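Glyco_hydro_cc domain-containing protein (Cryptococcus neoformans, PDB 6UBC) probably binds beta-1,3-glucan oligosaccharides, as an oligosaccharide-binding member (subgroup VII) of glycoside hydrolase family GH128. Local coordinates at residues S292-T297 and I309-C314; D337-H342 and D356-T361. One frame throughout, in Å; residues are numbered along the deposited sequence.

Contact 1. Residues S292-T297 and I309-C314; sequences SLWDST and ISPSMC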
loop_
_atom_site.group_PDB
_atom_site.type_symbol
_atom_site.label_atom_id
_atom_site.label_comp_id
_atom_site.label_asym_id
_atom_site.label_seq_id
_atom_site.Cartn_x
_atom_site.Cartn_y
_atom_site.Cartn_z
ATOM N N SER A 292 18.119 -8.614 4.486
ATOM C CA SER A 292 18.822 -9.556 3.592
ATOM C C SER A 292 17.907 -9.931 2.411
ATOM O O SER A 292 18.401 -9.912 1.275
ATOM C CB SER A 292 19.333 -10.770 4.323
ATOM O OG SER A 292 20.012 -11.566 3.338
ATOM N N LEU A 293 16.608 -10.194 2.626
ATOM C CA LEU A 293 15.678 -10.603 1.537
ATOM C C LEU A 293 15.454 -9.428 0.575
ATOM O O LEU A 293 15.445 -9.631 -0.629
ATOM C CB LEU A 293 14.372 -11.095 2.153
ATOM C CG LEU A 293 13.336 -11.593 1.155
ATOM C CD1 LEU A 293 13.915 -12.716 0.328
ATOM C CD2 LEU A 293 12.083 -12.087 1.914
ATOM N N TRP A 294 15.239 -8.233 1.139
ATOM C CA TRP A 294 15.094 -6.991 0.371
ATOM C C TRP A 294 16.298 -6.855 -0.575
ATOM O O TRP A 294 16.112 -6.740 -1.795
ATOM C CB TRP A 294 14.986 -5.824 1.356
ATOM C CG TRP A 294 14.988 -4.516 0.631
ATOM C CD1 TRP A 294 16.102 -3.827 0.288
ATOM C CD2 TRP A 294 13.863 -3.729 0.186
ATOM N NE1 TRP A 294 15.746 -2.676 -0.352
ATOM C CE2 TRP A 294 14.388 -2.588 -0.441
ATOM C CE3 TRP A 294 12.461 -3.854 0.274
ATOM C CZ2 TRP A 294 13.584 -1.601 -0.999
ATOM C CZ3 TRP A 294 11.653 -2.890 -0.286
ATOM C CH2 TRP A 294 12.214 -1.763 -0.906
ATOM N N ASP A 295 17.492 -6.966 -0.032
ATOM C CA ASP A 295 18.732 -6.730 -0.784
ATOM C C ASP A 295 18.921 -7.817 -1.847
ATOM O O ASP A 295 19.240 -7.450 -2.982
ATOM C CB ASP A 295 19.961 -6.610 0.110
ATOM C CG ASP A 295 20.089 -5.196 0.670
ATOM O OD1 ASP A 295 19.668 -4.244 -0.043
ATOM O OD2 ASP A 295 20.553 -5.082 1.793
ATOM N N SER A 296 18.603 -9.066 -1.541
ATOM C CA SER A 296 18.899 -10.189 -2.453
ATOM C C SER A 296 17.844 -10.345 -3.522
ATOM O O SER A 296 18.191 -10.821 -4.593
ATOM C CB SER A 296 19.038 -11.461 -1.691
ATOM O OG SER A 296 17.782 -11.913 -1.219
ATOM N N THR A 297 16.590 -10.018 -3.255
ATOM C CA THR A 297 15.416 -10.465 -4.052
ATOM C C THR A 297 14.611 -9.305 -4.646
ATOM O O THR A 297 14.189 -9.428 -5.768
ATOM C CB THR A 297 14.575 -11.404 -3.182
ATOM O OG1 THR A 297 15.425 -12.457 -2.750
ATOM C CG2 THR A 297 13.397 -12.035 -3.881
ATOM N N ILE A 309 9.213 0.301 -3.550
ATOM C CA ILE A 309 8.345 0.820 -2.478
ATOM C C ILE A 309 8.668 0.020 -1.205
ATOM O O ILE A 309 8.704 -1.192 -1.235
ATOM C CB ILE A 309 6.892 0.739 -2.922
ATOM C CG1 ILE A 309 6.699 1.654 -4.141
ATOM C CG2 ILE A 309 5.929 1.076 -1.814
ATOM C CD1 ILE A 309 6.103 0.923 -5.329
ATOM N N SER A 310 8.837 0.700 -0.091
ATOM C CA SER A 310 9.366 0.110 1.171
ATOM C C SER A 310 8.352 -0.897 1.710
ATOM O O SER A 310 7.177 -0.913 1.308
ATOM C CB SER A 310 9.634 1.186 2.191
ATOM O OG SER A 310 8.477 1.624 2.863
ATOM N N PRO A 311 8.768 -1.737 2.692
ATOM C CA PRO A 311 7.779 -2.451 3.495
ATOM C C PRO A 311 6.836 -1.474 4.208
ATOM O O PRO A 311 7.189 -0.320 4.460
ATOM C CB PRO A 311 8.595 -3.234 4.553
ATOM C CG PRO A 311 10.012 -3.273 3.944
ATOM C CD PRO A 311 10.138 -1.928 3.221
ATOM N N SER A 312 5.645 -1.960 4.532
ATOM C CA SER A 312 4.621 -1.209 5.275
ATOM C C SER A 312 4.711 -1.514 6.769
ATOM O O SER A 312 4.628 -2.675 7.117
ATOM C CB SER A 312 3.228 -1.559 4.771
ATOM O OG SER A 312 3.054 -2.979 4.636
ATOM N N MET A 313 4.659 -0.477 7.601
ATOM C CA MET A 313 4.603 -0.660 9.078
ATOM C C MET A 313 3.142 -0.719 9.576
ATOM O O MET A 313 2.380 0.278 9.485
ATOM C CB MET A 313 5.361 0.440 9.815
ATOM C CG MET A 313 6.843 0.464 9.476
ATOM S SD MET A 313 7.801 -1.040 9.804
ATOM C CE MET A 313 7.689 -1.867 8.211
ATOM N N CYS A 314 2.814 -1.786 10.278
ATOM C CA CYS A 314 1.475 -1.855 10.935
ATOM C C CYS A 314 1.430 -0.835 12.065
ATOM O O CYS A 314 0.331 -0.403 12.361
ATOM C CB CYS A 314 1.135 -3.254 11.441
ATOM S SG CYS A 314 2.228 -3.752 12.781
#

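Contact 2. Residues D337-H342 and D356-T361; sequences DITNLH and DYYYNT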
loop_
_atom_site.group_PDB
_atom_site.type_symbol
_atom_site.label_atom_id
_atom_site.label_comp_id
_atom_site.label_asym_id
_atom_site.label_seq_id
_atom_site.Cartn_x
_atom_site.Cartn_y
_atom_site.Cartn_z
ATOM N N ASP A 337 12.751 3.793 -3.027
ATOM C CA ASP A 337 12.438 5.075 -3.713
ATOM C C ASP A 337 11.265 5.769 -3.019
ATOM O O ASP A 337 11.245 6.997 -2.952
ATOM C CB ASP A 337 12.138 4.803 -5.176
ATOM C CG ASP A 337 13.270 4.165 -5.904
ATOM O OD1 ASP A 337 14.320 4.744 -5.869
ATOM O OD2 ASP A 337 13.082 3.122 -6.514
ATOM N N ILE A 338 10.291 4.964 -2.580
ATOM C CA ILE A 338 8.952 5.413 -2.100
ATOM C C ILE A 338 8.658 4.774 -0.739
ATOM O O ILE A 338 8.780 3.565 -0.630
ATOM C CB ILE A 338 7.870 5.145 -3.155
ATOM C CG1 ILE A 338 8.109 6.014 -4.402
ATOM C CG2 ILE A 338 6.484 5.350 -2.572
ATOM C CD1 ILE A 338 7.213 5.674 -5.519
ATOM N N THR A 339 8.337 5.610 0.247
ATOM C CA THR A 339 8.034 5.183 1.629
ATOM C C THR A 339 6.566 4.726 1.605
ATOM O O THR A 339 5.695 5.457 1.134
ATOM C CB THR A 339 8.270 6.271 2.669
ATOM O OG1 THR A 339 9.586 6.788 2.467
ATOM C CG2 THR A 339 8.133 5.729 4.075
ATOM N N ASN A 340 6.347 3.518 2.107
ATOM C CA ASN A 340 5.057 2.814 2.080
ATOM C C ASN A 340 4.358 3.027 3.405
ATOM O O ASN A 340 4.925 2.547 4.441
ATOM C CB ASN A 340 5.319 1.320 1.868
ATOM C CG ASN A 340 4.081 0.469 1.713
ATOM O OD1 ASN A 340 2.978 0.943 1.935
ATOM N ND2 ASN A 340 4.281 -0.812 1.349
ATOM N N LEU A 341 3.148 3.580 3.402
ATOM C CA LEU A 341 2.348 3.729 4.626
ATOM C C LEU A 341 1.087 2.856 4.546
ATOM O O LEU A 341 0.452 2.753 3.457
ATOM C CB LEU A 341 1.907 5.190 4.808
ATOM C CG LEU A 341 2.911 6.098 5.512
ATOM C CD1 LEU A 341 4.245 6.111 4.813
ATOM C CD2 LEU A 341 2.336 7.538 5.657
ATOM N N HIS A 342 0.671 2.408 5.727
ATOM C CA HIS A 342 -0.680 1.882 6.028
ATOM C C HIS A 342 -1.258 2.889 7.005
ATOM O O HIS A 342 -0.661 3.118 8.070
ATOM C CB HIS A 342 -0.568 0.457 6.621
ATOM C CG HIS A 342 -0.327 -0.547 5.554
ATOM N ND1 HIS A 342 -0.283 -1.883 5.824
ATOM C CD2 HIS A 342 -0.083 -0.376 4.248
ATOM C CE1 HIS A 342 0.001 -2.495 4.703
ATOM N NE2 HIS A 342 0.142 -1.607 3.687
ATOM N N ASP A 356 3.242 13.027 8.211
ATOM C CA ASP A 356 4.317 13.857 8.816
ATOM C C ASP A 356 5.458 12.975 9.306
ATOM O O ASP A 356 6.650 13.297 9.055
ATOM C CB ASP A 356 3.797 14.726 9.948
ATOM C CG ASP A 356 2.891 15.866 9.548
ATOM O OD1 ASP A 356 2.764 16.170 8.372
ATOM O OD2 ASP A 356 2.311 16.419 10.437
ATOM N N TYR A 357 5.174 11.923 10.085
ATOM C CA TYR A 357 6.243 11.111 10.678
ATOM C C TYR A 357 7.138 10.577 9.553
ATOM O O TYR A 357 8.418 10.676 9.618
ATOM C CB TYR A 357 5.702 10.000 11.582
ATOM C CG TYR A 357 6.825 9.098 12.000
ATOM C CD1 TYR A 357 7.746 9.478 12.955
ATOM C CD2 TYR A 357 7.097 7.941 11.291
ATOM C CE1 TYR A 357 8.849 8.704 13.254
ATOM C CE2 TYR A 357 8.211 7.175 11.566
ATOM C CZ TYR A 357 9.095 7.551 12.565
ATOM O OH TYR A 357 10.212 6.805 12.808
ATOM N N TYR A 358 6.527 9.972 8.533
ATOM C CA TYR A 358 7.285 9.261 7.490
ATOM C C TYR A 358 8.007 10.240 6.566
ATOM O O TYR A 358 9.143 9.870 6.126
ATOM C CB TYR A 358 6.419 8.228 6.768
ATOM C CG TYR A 358 6.213 7.019 7.650
ATOM C CD1 TYR A 358 7.226 6.085 7.825
ATOM C CD2 TYR A 358 5.066 6.855 8.391
ATOM C CE1 TYR A 358 7.070 4.970 8.630
ATOM C CE2 TYR A 358 4.865 5.736 9.192
ATOM C CZ TYR A 358 5.870 4.787 9.315
ATOM O OH TYR A 358 5.723 3.695 10.125
ATOM N N TYR A 359 7.391 11.381 6.259
ATOM C CA TYR A 359 8.037 12.416 5.422
ATOM C C TYR A 359 9.184 13.098 6.199
ATOM O O TYR A 359 10.332 13.169 5.697
ATOM C CB TYR A 359 7.045 13.426 4.848
ATOM C CG TYR A 359 7.688 14.116 3.677
ATOM C CD1 TYR A 359 7.780 13.445 2.448
ATOM C CD2 TYR A 359 8.341 15.325 3.817
ATOM C CE1 TYR A 359 8.387 14.040 1.354
ATOM C CE2 TYR A 359 9.002 15.912 2.752
ATOM C CZ TYR A 359 9.020 15.266 1.530
ATOM O OH TYR A 359 9.595 15.850 0.441
ATOM N N ASN A 360 8.953 13.465 7.457
ATOM C CA ASN A 360 10.013 14.117 8.271
ATOM C C ASN A 360 11.180 13.162 8.465
ATOM O O ASN A 360 12.314 13.599 8.421
ATOM C CB ASN A 360 9.459 14.604 9.609
ATOM C CG ASN A 360 8.510 15.752 9.407
ATOM O OD1 ASN A 360 8.492 16.347 8.344
ATOM N ND2 ASN A 360 7.714 16.071 10.405
ATOM N N THR A 361 10.949 11.866 8.622
ATOM C CA THR A 361 12.027 10.892 8.889
ATOM C C THR A 361 12.837 10.576 7.635
ATOM O O THR A 361 14.097 10.530 7.767
ATOM C CB THR A 361 11.505 9.651 9.632
ATOM O OG1 THR A 361 10.810 10.021 10.821
ATOM C CG2 THR A 361 12.574 8.692 10.065
HETATM O O HOH W 1 9.368 9.414 3.193
#

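Contact 1. Residues S292-T297 and I309-C314
W294 on the helical segment 292-297 faces the extended chain 309-314, and the two backbones come nearest at W294 and S310, with their CA atoms 9.2 Å apart. One indole bridges that gap. Its CG stands anti to the backbone N (chi1 174°), and the CA-CB bond points toward the other segment, which brings the six-membered ring to the chain first. The ring meets the backbone at its edge. CZ3 of W294 lies 3.5 Å from O of I309, near the ring plane, and CH2 of W294 is 3.6 Å from the same oxygen. I309 directs its CB away from the helix, and its side chain packs on Y268 and I270 of strand 268-270. Beyond the carbonyl, CH2 of W294 touches CA of S310 at 4.0 Å. CZ3 of W294 meets CD of P311 at 3.9 Å, and both approaches are oblique to the ring. No hydrogen bond links the two segments. The indole NE1 instead donates to O of T334, and F328 meets the ring edge-to-face; these partners also help fix its position. S310 OG donates to O of the next residue, P311, at 2.8 Å. The contact is buried. Helix 287-298 rests its tryptophan on the end of parallel strand 307-309 and the loop that follows, consistent with the (beta/alpha)8 barrel of GH128 proteins.

Contact 2. Residues D337-H342 and D356-T361
T339 is the first residue of segment 337-342 to touch helix segment 356-361, and its CA lies 7.2 Å from that of Y358. Its CA-CB bond points toward the helix. Chi1 of -51° sets OG1 beside the backbone N and leaves the methyl CG2 anti to it. CG2 of T339 reaches CD1 of Y358 at 3.9 Å. The two side chains cross at about a right angle. The hydroxyl takes a different path. OG1 of T339 is 2.7 Å from a water, and that water donates to O of Y358 at 3.0 Å. W336 NE1 also bonds to this hydroxyl, which thus has two partners. N340 directs its CB away from the helix, and its OD1 bonds to T369. L341 comes next. Its CA-CB bond does not aim at the helix, but its end comes closer. CD1 of L341 lies 3.6 Å from both CG and CB of Y358. CG of L341 lies 3.7 Å from CD2 of Y358. L341 and Y358 run past each other in opposite directions. The neighbouring Y357 packs on one face of this ring, its CD2 3.6 Å above the plane and over the centre. The hydroxyl of Y358 bonds to O of Q316. Helix 348-362 here lies against strand 339-345 on the way to parallel strand 366-375, a beta-alpha-beta unit consistent with the (beta/alpha)8 barrel expected for this family.

Both contacts are buried, and each sets a helix against a strand or the chain that leaves one. They follow one another along the sequence, with centres 14 Å apart. Segments 309-314 of contact 1 and 337-342 of contact 2 lie side by side: S310 N and I338 O probably share a hydrogen bond, as do S310 O and N340 ND2. M313 also packs on the hydroxyl end of Y358. The chemistry differs. Contact 1 brings the edge of an indole to a backbone carbonyl and a proline, without a bond across. Contact 2 is mainly aliphatic groups on a tyrosine, with one water bridging threonine hydroxyl and helix carbonyl.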